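Local atomic coordinates of malic enzyme (Entamoeba histolytica, PDB entry 3NV9), a protein that probably catalyses the oxidative decarboxylation of malate to pyruvate with NAD or NADP as the electron acceptor, as malic enzymes do. Residues Gln3-Leu8 against Gln470-Asn474; Lys44-Gln48 against Glu118-Leu122. All blocks are in the same frame, centred on the assembly; numbering follows the deposited sequence.

Interaction 1: Gln3-Leu8 against Gln470-Asn474; sequences QLKADL and QETLN. With SO4 (sulfate ion), chain H.
Leu4 O takes a hydrogen bond from Gln470 NE2 at 3.0 Å, which ties the N-terminal segment Gln3-Leu8 to the first turn of helix 470-485. It is bent, 144° at the hydrogen, and the donor is tilted out of the carbonyl plane of Leu4. Gln470 reaches this carbonyl by running CG anti to its own backbone N (chi1 -179°) and then folding at chi2, which swings the amide back toward Leu4. Gln3 stretches its side chain to meet it from the opposite direction. The two amides lie only 21° from parallel, with Gln3 OE1 3.2 Å from Gln470 CD, and although OE1 is also near Gln470 NE2 the angle is too poor for a hydrogen bond.

Beyond the amides the contact turns apolar, and here the N-terminal segment, the C-terminal helix and helix 21-43 come together at the dimer interface. Leu4 CD2 comes to 4.4 Å from Leu473 CB, while Leu473 packs CD1 on the backbone of Lys5 and Ala6 and sets CD2 4.5 Å from Leu8 CD2. Phe31 backs Leu4 and Leu8, and Trp60 of the second subunit packs on Leu8 and Leu473 while its indole NE1 makes a hydrogen bond to Ala6 O.

Lys5-Leu8 form a type I beta turn, closed by Leu8 N to Lys5 O. Ala6, the second residue of the turn, donates its N-H to a sulfate ion, probably from the crystallisation liquor: Ala6 N is 2.9 Å from sulfate O4 and, in a weak bond, 3.1 Å from O3.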
# COMPACT_ATOMS: atom_id res chain seq x y z
N GLN A 3 3.48 8.69 38.00
CA GLN A 3 3.76 9.00 36.64
C GLN A 3 3.05 7.97 35.76
O GLN A 3 2.64 6.89 36.18
CB GLN A 3 5.26 9.13 36.39
CG GLN A 3 6.01 7.85 36.34
CD GLN A 3 7.37 7.99 35.65
OE1 GLN A 3 7.84 7.04 35.00
NE2 GLN A 3 8.03 9.15 35.80
N LEU A 4 2.83 8.38 34.54
CA LEU A 4 2.13 7.56 33.60
C LEU A 4 2.88 6.24 33.38
O LEU A 4 4.10 6.21 33.33
CB LEU A 4 2.10 8.38 32.32
CG LEU A 4 0.88 8.70 31.51
CD1 LEU A 4 -0.51 8.52 32.20
CD2 LEU A 4 1.15 10.06 31.03
N LYS A 5 2.13 5.15 33.26
CA LYS A 5 2.70 3.84 32.92
C LYS A 5 2.96 3.71 31.44
O LYS A 5 2.24 4.29 30.62
CB LYS A 5 1.76 2.70 33.34
CG LYS A 5 1.52 2.66 34.84
CD LYS A 5 0.76 1.44 35.24
CE LYS A 5 0.48 1.54 36.72
NZ LYS A 5 -0.32 0.36 37.13
N ALA A 6 3.96 2.90 31.08
CA ALA A 6 4.25 2.66 29.66
C ALA A 6 3.01 2.30 28.84
O ALA A 6 2.92 2.63 27.66
CB ALA A 6 5.37 1.58 29.47
N ASP A 7 2.07 1.60 29.48
CA ASP A 7 0.91 1.09 28.75
C ASP A 7 -0.24 2.06 28.73
O ASP A 7 -1.31 1.74 28.19
CB ASP A 7 0.49 -0.32 29.24
CG ASP A 7 -0.16 -0.31 30.63
OD1 ASP A 7 -0.24 0.75 31.32
OD2 ASP A 7 -0.60 -1.41 31.02
N LEU A 8 -0.04 3.21 29.35
CA LEU A 8 -1.07 4.28 29.36
C LEU A 8 -2.39 3.94 30.11
O LEU A 8 -3.40 4.61 29.88
CB LEU A 8 -1.41 4.71 27.93
CG LEU A 8 -0.39 5.69 27.40
CD1 LEU A 8 -0.81 6.15 25.95
CD2 LEU A 8 -0.17 6.88 28.38
N GLN A 470 9.69 7.46 28.14
CA GLN A 470 8.97 7.88 29.32
C GLN A 470 9.00 9.41 29.48
O GLN A 470 7.99 10.01 29.83
CB GLN A 470 9.53 7.22 30.59
CG GLN A 470 8.75 7.65 31.81
CD GLN A 470 7.38 7.01 31.84
OE1 GLN A 470 7.24 5.82 31.57
NE2 GLN A 470 6.34 7.81 32.18
N GLU A 471 10.15 10.04 29.19
CA GLU A 471 10.29 11.49 29.32
C GLU A 471 9.21 12.22 28.46
O GLU A 471 8.73 13.31 28.79
CB GLU A 471 11.75 11.89 28.93
CG GLU A 471 12.13 13.38 28.93
CD GLU A 471 13.67 13.68 29.19
OE1 GLU A 471 14.23 14.64 28.59
OE2 GLU A 471 14.30 13.00 30.05
N THR A 472 8.81 11.61 27.35
CA THR A 472 7.93 12.33 26.46
C THR A 472 6.51 12.18 26.95
O THR A 472 5.70 13.09 26.81
CB THR A 472 8.12 11.91 24.97
OG1 THR A 472 9.49 12.14 24.61
CG2 THR A 472 7.17 12.73 24.01
N LEU A 473 6.24 11.05 27.57
CA LEU A 473 4.95 10.81 28.22
C LEU A 473 4.73 11.88 29.29
O LEU A 473 3.69 12.51 29.34
CB LEU A 473 4.89 9.40 28.86
CG LEU A 473 4.77 8.21 27.88
CD1 LEU A 473 4.45 6.88 28.60
CD2 LEU A 473 3.69 8.49 26.78
N ASN A 474 5.76 12.07 30.11
CA ASN A 474 5.71 12.98 31.25
C ASN A 474 5.51 14.38 30.71
O ASN A 474 4.73 15.10 31.28
CB ASN A 474 7.01 12.93 32.04
CG ASN A 474 7.26 11.59 32.72
OD1 ASN A 474 8.39 11.32 33.13
ND2 ASN A 474 6.24 10.77 32.89
S SO4 H . 5.38 0.82 33.55
O1 SO4 H . 4.84 0.40 34.84
O2 SO4 H . 6.76 0.36 33.38
O3 SO4 H . 4.50 0.24 32.51
O4 SO4 H . 5.44 2.28 33.44

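Interaction 2: Lys44-Gln48 against Glu118-Leu122; sequences KGKIQ and EGKAL
Two consecutive backbone N-H groups converge on Glu118 OE1: Lys46 N at 2.7 Å and Ile47 N at 2.9 Å. Both bonds are fairly straight, but the approaches differ, Lys46 N coming from above the carboxylate plane and Ile47 N on the anti side, 19° out of it. Glu118 swings CG away from its own N (chi1 -156°), and the straight chain beyond carries the carboxylate to the loop. Its other oxygen, OE2, accepts from Leu88 N of the second subunit, so both oxygens of this buried carboxylate are engaged and its rotation is restrained. Lys46 NZ is hydrogen-bonded to Gly115 O, His40 NE2 and Tyr64 O of the second subunit.

The van der Waals contacts belong mainly to Ile47. CG1 lies 3.8 Å from Glu118 CG, CD1 meets Ala121 CB at 3.7 Å, and CG2 sits over the helix backbone, 3.7 Å from Leu122 CA. Lys46 lays CE alongside Gly119, 3.5 Å from its N.

Lys44, with positive phi, is the C-prime residue of a Schellman motif ending helix 21-43. Strand 47-51 follows almost at once, packs on helix 114-128 and joins an antiparallel ladder with a strand of the second subunit, an intersubunit strand pairing that fits an entangled dimer.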
# COMPACT_ATOMS: atom_id res chain seq x y z
N LYS A 44 7.55 8.05 12.82
CA LYS A 44 7.30 8.49 11.43
C LYS A 44 6.15 7.70 10.83
O LYS A 44 6.27 7.09 9.73
CB LYS A 44 8.55 8.38 10.53
CG LYS A 44 9.88 9.09 11.02
CD LYS A 44 9.70 10.56 11.47
CE LYS A 44 11.06 11.25 11.83
NZ LYS A 44 11.37 11.42 13.30
N GLY A 45 5.05 7.67 11.56
CA GLY A 45 3.89 6.90 11.10
C GLY A 45 3.59 5.73 12.01
O GLY A 45 4.04 5.73 13.16
N LYS A 46 2.84 4.76 11.51
CA LYS A 46 2.31 3.70 12.34
C LYS A 46 2.51 2.33 11.74
O LYS A 46 2.59 1.37 12.50
CB LYS A 46 0.85 3.95 12.70
CG LYS A 46 0.68 5.13 13.76
CD LYS A 46 -0.79 5.50 13.94
CE LYS A 46 -1.41 6.10 12.58
NZ LYS A 46 -2.50 7.05 12.89
N ILE A 47 2.56 2.24 10.41
CA ILE A 47 2.64 0.94 9.70
C ILE A 47 3.85 0.85 8.75
O ILE A 47 4.44 1.86 8.38
CB ILE A 47 1.32 0.56 8.95
CG1 ILE A 47 1.11 1.49 7.76
CG2 ILE A 47 0.13 0.71 9.85
CD1 ILE A 47 -0.14 1.11 6.87
N GLN A 48 4.22 -0.37 8.37
CA GLN A 48 5.33 -0.60 7.51
C GLN A 48 5.06 -1.81 6.65
O GLN A 48 4.12 -2.55 6.87
CB GLN A 48 6.59 -0.79 8.35
CG GLN A 48 6.50 -1.99 9.31
CD GLN A 48 7.85 -2.38 9.93
OE1 GLN A 48 8.93 -2.16 9.36
NE2 GLN A 48 7.78 -2.91 11.15
N GLU A 118 -4.07 5.81 8.01
CA GLU A 118 -3.01 4.93 8.56
C GLU A 118 -3.42 4.23 9.89
O GLU A 118 -3.07 3.09 10.12
CB GLU A 118 -1.68 5.71 8.69
CG GLU A 118 -0.55 4.77 8.68
CD GLU A 118 0.80 5.41 8.80
OE1 GLU A 118 1.80 4.67 9.05
OE2 GLU A 118 0.87 6.64 8.66
N GLY A 119 -4.15 4.92 10.76
CA GLY A 119 -4.66 4.32 11.99
C GLY A 119 -5.66 3.23 11.65
O GLY A 119 -5.65 2.18 12.27
N LYS A 120 -6.49 3.46 10.64
CA LYS A 120 -7.43 2.40 10.15
C LYS A 120 -6.64 1.19 9.63
O LYS A 120 -6.99 0.07 9.92
CB LYS A 120 -8.37 2.87 8.99
CG LYS A 120 -9.28 4.07 9.26
CD LYS A 120 -10.50 3.67 10.06
CE LYS A 120 -11.42 4.93 10.17
NZ LYS A 120 -12.71 4.60 10.94
N ALA A 121 -5.58 1.45 8.86
CA ALA A 121 -4.85 0.34 8.30
C ALA A 121 -4.18 -0.39 9.45
O ALA A 121 -4.10 -1.61 9.38
CB ALA A 121 -3.80 0.83 7.34
N LEU A 122 -3.64 0.36 10.44
CA LEU A 122 -2.95 -0.22 11.60
C LEU A 122 -3.95 -1.19 12.30
O LEU A 122 -3.62 -2.36 12.61
CB LEU A 122 -2.48 0.87 12.60
CG LEU A 122 -2.09 0.36 14.01
CD1 LEU A 122 -0.75 -0.47 13.96
CD2 LEU A 122 -1.98 1.45 15.12

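How the interactions relate
Starting at the N terminus, the chain lays down 3-8 and then runs through helix 21-43 to 44-48. Interaction 2 closes its loop first, when helix 114-128 returns to this segment across 69 intervening residues that include strand 92-97. The chain then goes on through the rest of the parallel four-stranded sheet and the whole six-stranded Rossmann-type sheet, and only the final helix, 470-485, comes back to 3-8 and closes interaction 1. The shorter loop thus lies wholly within the longer one. The centres of interactions 1 and 2 are about 21 Å apart. Interaction 1 joins the N-terminal segment to the start of the last helix, interaction 2 ties the start of strand 47-51 to helix 114-128 within the N-terminal malic enzyme domain, and both reach the second subunit.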